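Local coordinates for cell wall surface anchor family protein (PDB 4OQ1) that serves as an ancillary pilin of the pneumococcal pilus, probably anchoring the fibre to the cell wall, at residues Gln43-Leu57 with Asn105-Val119. The protein carries 3 engineered substitutions. Numbering follows the deposited sequence.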
loop_
_atom_site.group_PDB
_atom_site.type_symbol
_atom_site.label_atom_id
_atom_site.label_comp_id
_atom_site.label_asym_id
_atom_site.label_seq_id
_atom_site.Cartn_x
_atom_site.Cartn_y
_atom_site.Cartn_z
ATOM N N GLN A 43 -16.145 -4.365 6.719
ATOM C CA GLN A 43 -15.705 -3.103 7.263
ATOM C C GLN A 43 -16.625 -2.606 8.379
ATOM O O GLN A 43 -16.310 -1.561 8.985
ATOM C CB GLN A 43 -15.619 -2.034 6.182
ATOM C CG GLN A 43 -14.637 -2.223 5.045
ATOM C CD GLN A 43 -14.876 -1.131 3.989
ATOM O OE1 GLN A 43 -14.526 0.051 4.191
ATOM N NE2 GLN A 43 -15.510 -1.505 2.877
ATOM N N LEU A 44 -17.724 -3.326 8.666
ATOM C CA LEU A 44 -18.639 -2.875 9.717
ATOM C C LEU A 44 -18.177 -3.216 11.122
ATOM O O LEU A 44 -17.844 -4.354 11.401
ATOM C CB LEU A 44 -20.003 -3.459 9.576
ATOM C CG LEU A 44 -20.714 -3.074 8.300
ATOM C CD1 LEU A 44 -22.098 -3.658 8.379
ATOM C CD2 LEU A 44 -20.760 -1.560 8.133
ATOM N N PRO A 45 -18.241 -2.252 12.023
ATOM C CA PRO A 45 -17.903 -2.648 13.411
ATOM C C PRO A 45 -18.799 -3.750 13.916
ATOM O O PRO A 45 -18.294 -4.774 14.395
ATOM C CB PRO A 45 -18.110 -1.369 14.201
ATOM C CG PRO A 45 -17.839 -0.290 13.218
ATOM C CD PRO A 45 -18.375 -0.793 11.883
ATOM N N SER A 46 -20.113 -3.559 13.780
ATOM C CA SER A 46 -21.110 -4.529 14.221
ATOM C C SER A 46 -22.073 -4.884 13.093
ATOM O O SER A 46 -22.565 -4.005 12.440
ATOM C CB SER A 46 -21.910 -3.932 15.393
ATOM O OG SER A 46 -23.068 -4.707 15.681
ATOM N N ARG A 47 -22.382 -6.158 12.879
ATOM C CA ARG A 47 -23.400 -6.518 11.883
ATOM C C ARG A 47 -24.809 -6.270 12.422
ATOM O O ARG A 47 -25.817 -6.441 11.692
ATOM C CB ARG A 47 -23.295 -7.988 11.467
ATOM C CG ARG A 47 -21.879 -8.505 11.300
ATOM C CD ARG A 47 -21.888 -10.023 11.294
ATOM N NE ARG A 47 -22.603 -10.503 10.119
ATOM C CZ ARG A 47 -22.038 -10.941 8.995
ATOM N NH1 ARG A 47 -20.723 -10.975 8.864
ATOM N NH2 ARG A 47 -22.797 -11.356 7.984
ATOM N N ASP A 48 -24.870 -5.845 13.684
ATOM C CA ASP A 48 -26.106 -5.799 14.476
ATOM C C ASP A 48 -26.358 -4.368 14.916
ATOM O O ASP A 48 -25.394 -3.600 15.161
ATOM C CB ASP A 48 -25.946 -6.710 15.725
ATOM C CG ASP A 48 -27.176 -6.672 16.675
ATOM O OD1 ASP A 48 -28.211 -7.273 16.292
ATOM O OD2 ASP A 48 -27.115 -6.067 17.791
ATOM N N GLY A 49 -27.642 -4.012 15.037
ATOM C CA GLY A 49 -28.046 -2.679 15.555
ATOM C C GLY A 49 -28.185 -1.555 14.506
ATOM O O GLY A 49 -28.261 -0.382 14.837
ATOM N N HIS A 50 -28.135 -1.903 13.227
ATOM C CA HIS A 50 -28.339 -0.905 12.179
ATOM C C HIS A 50 -29.814 -0.744 11.836
ATOM O O HIS A 50 -30.591 -1.709 11.874
ATOM C CB HIS A 50 -27.493 -1.256 10.944
ATOM C CG HIS A 50 -26.032 -1.334 11.252
ATOM N ND1 HIS A 50 -25.294 -0.226 11.614
ATOM C CD2 HIS A 50 -25.204 -2.392 11.388
ATOM C CE1 HIS A 50 -24.053 -0.580 11.880
ATOM N NE2 HIS A 50 -23.970 -1.894 11.746
ATOM N N ARG A 51 -30.189 0.474 11.451
ATOM C CA ARG A 51 -31.540 0.700 10.974
ATOM C C ARG A 51 -31.568 1.261 9.546
ATOM O O ARG A 51 -30.712 2.041 9.167
ATOM C CB ARG A 51 -32.299 1.639 11.913
ATOM C CG ARG A 51 -32.319 1.200 13.390
ATOM C CD ARG A 51 -33.311 1.990 14.219
ATOM N NE ARG A 51 -34.719 1.717 13.828
ATOM C CZ ARG A 51 -35.492 0.718 14.275
ATOM N NH1 ARG A 51 -35.041 -0.138 15.166
ATOM N NH2 ARG A 51 -36.740 0.584 13.829
ATOM N N LEU A 52 -32.576 0.879 8.773
ATOM C CA LEU A 52 -32.785 1.513 7.441
ATOM C C LEU A 52 -33.714 2.716 7.552
ATOM O O LEU A 52 -34.855 2.588 7.954
ATOM C CB LEU A 52 -33.314 0.492 6.492
ATOM C CG LEU A 52 -33.412 1.046 5.070
ATOM C CD1 LEU A 52 -32.034 1.135 4.339
ATOM C CD2 LEU A 52 -34.391 0.212 4.308
ATOM N N GLN A 53 -33.206 3.914 7.320
ATOM C CA GLN A 53 -34.009 5.099 7.317
ATOM C C GLN A 53 -34.820 5.182 6.023
ATOM O O GLN A 53 -34.237 4.981 4.904
ATOM C CB GLN A 53 -33.126 6.352 7.367
ATOM C CG GLN A 53 -32.253 6.430 8.623
ATOM C CD GLN A 53 -33.074 6.448 9.893
ATOM O OE1 GLN A 53 -34.123 7.090 9.997
ATOM N NE2 GLN A 53 -32.618 5.697 10.839
ATOM N N VAL A 54 -36.119 5.455 6.151
ATOM C CA VAL A 54 -36.995 5.621 5.004
ATOM C C VAL A 54 -37.969 6.815 5.133
ATOM O O VAL A 54 -38.221 7.354 6.230
ATOM C CB VAL A 54 -37.797 4.336 4.689
ATOM C CG1 VAL A 54 -36.924 3.125 4.576
ATOM C CG2 VAL A 54 -38.915 4.101 5.717
ATOM N N TRP A 55 -38.542 7.206 4.017
ATOM C CA TRP A 55 -39.676 8.063 4.019
ATOM C C TRP A 55 -40.802 7.321 3.425
ATOM O O TRP A 55 -40.675 6.828 2.298
ATOM C CB TRP A 55 -39.399 9.271 3.152
ATOM C CG TRP A 55 -38.378 10.241 3.687
ATOM C CD1 TRP A 55 -38.639 11.422 4.361
ATOM C CD2 TRP A 55 -36.982 10.119 3.648
ATOM N NE1 TRP A 55 -37.494 12.046 4.711
ATOM C CE2 TRP A 55 -36.443 11.277 4.330
ATOM C CE3 TRP A 55 -36.118 9.154 3.179
ATOM C CZ2 TRP A 55 -35.101 11.497 4.436
ATOM C CZ3 TRP A 55 -34.751 9.344 3.291
ATOM C CH2 TRP A 55 -34.256 10.518 3.926
ATOM N N LYS A 56 -41.947 7.340 4.070
ATOM C CA LYS A 56 -43.157 6.671 3.531
ATOM C C LYS A 56 -43.986 7.697 2.783
ATOM O O LYS A 56 -44.341 8.766 3.338
ATOM C CB LYS A 56 -43.966 6.068 4.699
ATOM C CG LYS A 56 -45.248 5.290 4.273
ATOM C CD LYS A 56 -46.097 4.793 5.492
ATOM C CE LYS A 56 -47.204 3.854 5.044
ATOM N NZ LYS A 56 -48.101 4.392 3.987
ATOM N N LEU A 57 -44.189 7.446 1.500
ATOM C CA LEU A 57 -44.798 8.421 0.617
ATOM C C LEU A 57 -46.329 8.400 0.770
ATOM O O LEU A 57 -46.864 7.403 1.076
ATOM C CB LEU A 57 -44.407 8.214 -0.874
ATOM C CG LEU A 57 -42.967 8.047 -1.349
ATOM C CD1 LEU A 57 -42.774 7.992 -2.898
ATOM C CD2 LEU A 57 -42.138 9.160 -0.860
ATOM N N ASN A 105 -47.381 -2.234 5.020
ATOM C CA ASN A 105 -47.673 -1.907 3.637
ATOM C C ASN A 105 -47.365 -0.398 3.351
ATOM O O ASN A 105 -47.575 0.430 4.224
ATOM C CB ASN A 105 -49.145 -2.091 3.397
ATOM C CG ASN A 105 -49.464 -3.487 3.054
ATOM O OD1 ASN A 105 -48.645 -4.376 3.240
ATOM N ND2 ASN A 105 -50.604 -3.681 2.482
ATOM N N GLY A 106 -46.882 -0.082 2.151
ATOM C CA GLY A 106 -46.587 1.305 1.817
ATOM C C GLY A 106 -45.591 1.473 0.684
ATOM O O GLY A 106 -45.028 0.509 0.174
ATOM N N LEU A 107 -45.381 2.727 0.247
ATOM C CA LEU A 107 -44.453 3.017 -0.817
ATOM C C LEU A 107 -43.377 3.889 -0.156
ATOM O O LEU A 107 -43.672 4.852 0.474
ATOM C CB LEU A 107 -45.152 3.740 -1.941
ATOM C CG LEU A 107 -44.300 4.255 -3.096
ATOM C CD1 LEU A 107 -43.583 3.143 -3.814
ATOM C CD2 LEU A 107 -45.157 5.061 -4.060
ATOM N N TYR A 108 -42.153 3.422 -0.235
ATOM C CA TYR A 108 -41.077 3.883 0.625
ATOM C C TYR A 108 -39.906 4.402 -0.220
ATOM O O TYR A 108 -39.620 3.862 -1.245
ATOM C CB TYR A 108 -40.652 2.772 1.466
ATOM C CG TYR A 108 -41.662 2.336 2.479
ATOM C CD1 TYR A 108 -41.813 2.984 3.677
ATOM C CD2 TYR A 108 -42.347 1.115 2.281
ATOM C CE1 TYR A 108 -42.730 2.543 4.626
ATOM C CE2 TYR A 108 -43.237 0.621 3.227
ATOM C CZ TYR A 108 -43.444 1.339 4.395
ATOM O OH TYR A 108 -44.310 0.851 5.319
ATOM N N TYR A 109 -39.304 5.535 0.180
ATOM C CA TYR A 109 -38.147 6.057 -0.489
ATOM C C TYR A 109 -36.945 5.861 0.430
ATOM O O TYR A 109 -37.025 6.129 1.647
ATOM C CB TYR A 109 -38.352 7.593 -0.684
ATOM C CG TYR A 109 -37.199 8.345 -1.196
ATOM C CD1 TYR A 109 -36.608 8.023 -2.428
ATOM C CD2 TYR A 109 -36.777 9.499 -0.565
ATOM C CE1 TYR A 109 -35.511 8.767 -2.922
ATOM C CE2 TYR A 109 -35.685 10.207 -1.016
ATOM C CZ TYR A 109 -35.081 9.902 -2.231
ATOM O OH TYR A 109 -34.053 10.651 -2.785
ATOM N N VAL A 110 -35.826 5.439 -0.154
ATOM C CA VAL A 110 -34.523 5.224 0.575
ATOM C C VAL A 110 -33.460 6.104 -0.096
ATOM O O VAL A 110 -33.466 6.270 -1.322
ATOM C CB VAL A 110 -34.079 3.768 0.487
ATOM C CG1 VAL A 110 -32.717 3.491 1.130
ATOM C CG2 VAL A 110 -35.161 2.877 1.066
ATOM N N ARG A 111 -32.647 6.733 0.728
ATOM C CA ARG A 111 -31.488 7.477 0.299
ATOM C C ARG A 111 -30.131 6.886 0.661
ATOM O O ARG A 111 -29.119 7.178 0.008
ATOM C CB ARG A 111 -31.575 8.847 0.916
ATOM C CG ARG A 111 -32.261 9.840 -0.021
ATOM C CD ARG A 111 -32.243 11.284 0.464
ATOM N NE ARG A 111 -31.095 12.023 -0.039
ATOM C CZ ARG A 111 -31.047 12.607 -1.222
ATOM N NH1 ARG A 111 -32.085 12.514 -2.045
ATOM N NH2 ARG A 111 -29.984 13.319 -1.569
ATOM N N SER A 112 -30.091 6.088 1.717
ATOM C CA SER A 112 -28.899 5.436 2.205
ATOM C C SER A 112 -29.211 4.059 2.777
ATOM O O SER A 112 -30.149 3.939 3.554
ATOM C CB SER A 112 -28.406 6.281 3.426
ATOM O OG SER A 112 -27.166 5.805 3.912
ATOM N N ILE A 113 -28.436 3.042 2.421
ATOM C CA ILE A 113 -28.528 1.719 3.037
ATOM C C ILE A 113 -27.626 1.660 4.285
ATOM O O ILE A 113 -28.042 1.091 5.275
ATOM C CB ILE A 113 -28.190 0.663 2.079
ATOM C CG1 ILE A 113 -29.238 0.717 0.983
ATOM C CG2 ILE A 113 -28.165 -0.726 2.738
ATOM C CD1 ILE A 113 -29.100 -0.266 -0.132
ATOM N N ILE A 114 -26.467 2.310 4.243
ATOM C CA ILE A 114 -25.508 2.244 5.338
ATOM C C ILE A 114 -24.758 3.533 5.426
ATOM O O ILE A 114 -24.311 4.087 4.433
ATOM C CB ILE A 114 -24.399 1.204 5.073
ATOM C CG1 ILE A 114 -24.967 -0.158 4.827
ATOM C CG2 ILE A 114 -23.439 1.162 6.263
ATOM C CD1 ILE A 114 -23.903 -1.205 4.610
ATOM N N GLN A 115 -24.579 4.044 6.627
ATOM C CA GLN A 115 -23.848 5.263 6.725
ATOM C C GLN A 115 -23.119 5.311 8.031
ATOM O O GLN A 115 -23.747 5.571 9.050
ATOM C CB GLN A 115 -24.784 6.474 6.592
ATOM C CG GLN A 115 -24.077 7.835 6.626
ATOM C CD GLN A 115 -22.871 7.935 5.647
ATOM O OE1 GLN A 115 -21.687 7.886 6.075
ATOM N NE2 GLN A 115 -23.165 8.029 4.324
ATOM N N THR A 116 -21.807 5.031 7.999
ATOM C CA THR A 116 -20.985 4.928 9.191
ATOM C C THR A 116 -19.699 5.700 8.959
ATOM O O THR A 116 -19.417 6.190 7.869
ATOM C CB THR A 116 -20.642 3.470 9.586
ATOM O OG1 THR A 116 -19.825 2.821 8.576
ATOM C CG2 THR A 116 -21.855 2.697 9.775
ATOM N N ASP A 117 -18.935 5.786 10.024
ATOM C CA ASP A 117 -17.626 6.397 10.012
ATOM C C ASP A 117 -16.664 5.638 9.133
ATOM O O ASP A 117 -15.696 6.196 8.707
ATOM C CB ASP A 117 -17.032 6.362 11.417
ATOM C CG ASP A 117 -17.834 7.174 12.424
ATOM O OD1 ASP A 117 -18.637 8.047 12.017
ATOM O OD2 ASP A 117 -17.637 6.922 13.641
ATOM N N ALA A 118 -16.910 4.352 8.938
ATOM C CA ALA A 118 -16.044 3.523 8.153
ATOM C C ALA A 118 -16.590 3.380 6.752
ATOM O O ALA A 118 -15.848 3.497 5.792
ATOM C CB ALA A 118 -15.936 2.148 8.797
ATOM N N VAL A 119 -17.896 3.128 6.663
ATOM C CA VAL A 119 -18.553 2.671 5.444
ATOM C C VAL A 119 -19.820 3.476 5.109
ATOM O O VAL A 119 -20.694 3.610 5.950
ATOM C CB VAL A 119 -19.014 1.224 5.645
ATOM C CG1 VAL A 119 -19.974 0.761 4.553
ATOM C CG2 VAL A 119 -17.828 0.330 5.639
HETATM O O HOH W 1 -28.617 2.333 7.610
HETATM O O HOH W 2 -32.391 6.475 3.638
HETATM O O HOH W 3 -30.507 4.187 6.173
HETATM O O HOH W 4 -47.114 4.826 1.478
#
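Water 4 is gripped by three groups where Lys-56 and Leu-57 meet Leu-107: it gives a hydrogen to Leu-57 O at 2.6 Å and accepts from Lys-56 NZ and Leu-107 N. An extended lysine chain, turning only at its last torsion (chi4 -54°), brings NZ there, while Lys-56 CB and CG pass 3.7 Å from Tyr-108 CE1. Direct backbone pairing is limited to three hydrogen bonds. Trp-55 and Tyr-109 form an antiparallel hydrogen-bonded pair, Tyr-109 N lying 2.8 Å from Trp-55 O, and Leu-57 N donates to Leu-107 O. The side chains of Trp-55 and Tyr-109 lie alongside each other, pointing the same way, their rings oblique with planes 45° apart. Tyr-109 O accepts from Trp-55 N and also meets the indole edge in its plane, 3.5 Å from Trp-55 CE3. The aliphatic chain of Arg-111 then crosses the far end of the indole, and Arg-111 NH1 donates to Tyr-109 OH.

Past Val-110 the chain turns a corner at Arg-111 and Ile-113, the two segments move apart, and waters link them: water 3 joins Gln-53 N to Ser-112 O, and water 1 links Arg-51 O with Ile-113 O, 2.7 Å from the latter. Alongside these waters Leu-52 CD1 lies 3.5 Å from Ser-112 O, and Val-54 CG1 packs on Val-110 CG2. Strand 50-56 lies between strands 106-110 and 85-93 in the mixed sheet of the N-terminal domain, strand 120-129 flanks 106-110, and helix 37-42 packs against Ile-114 and Val-119.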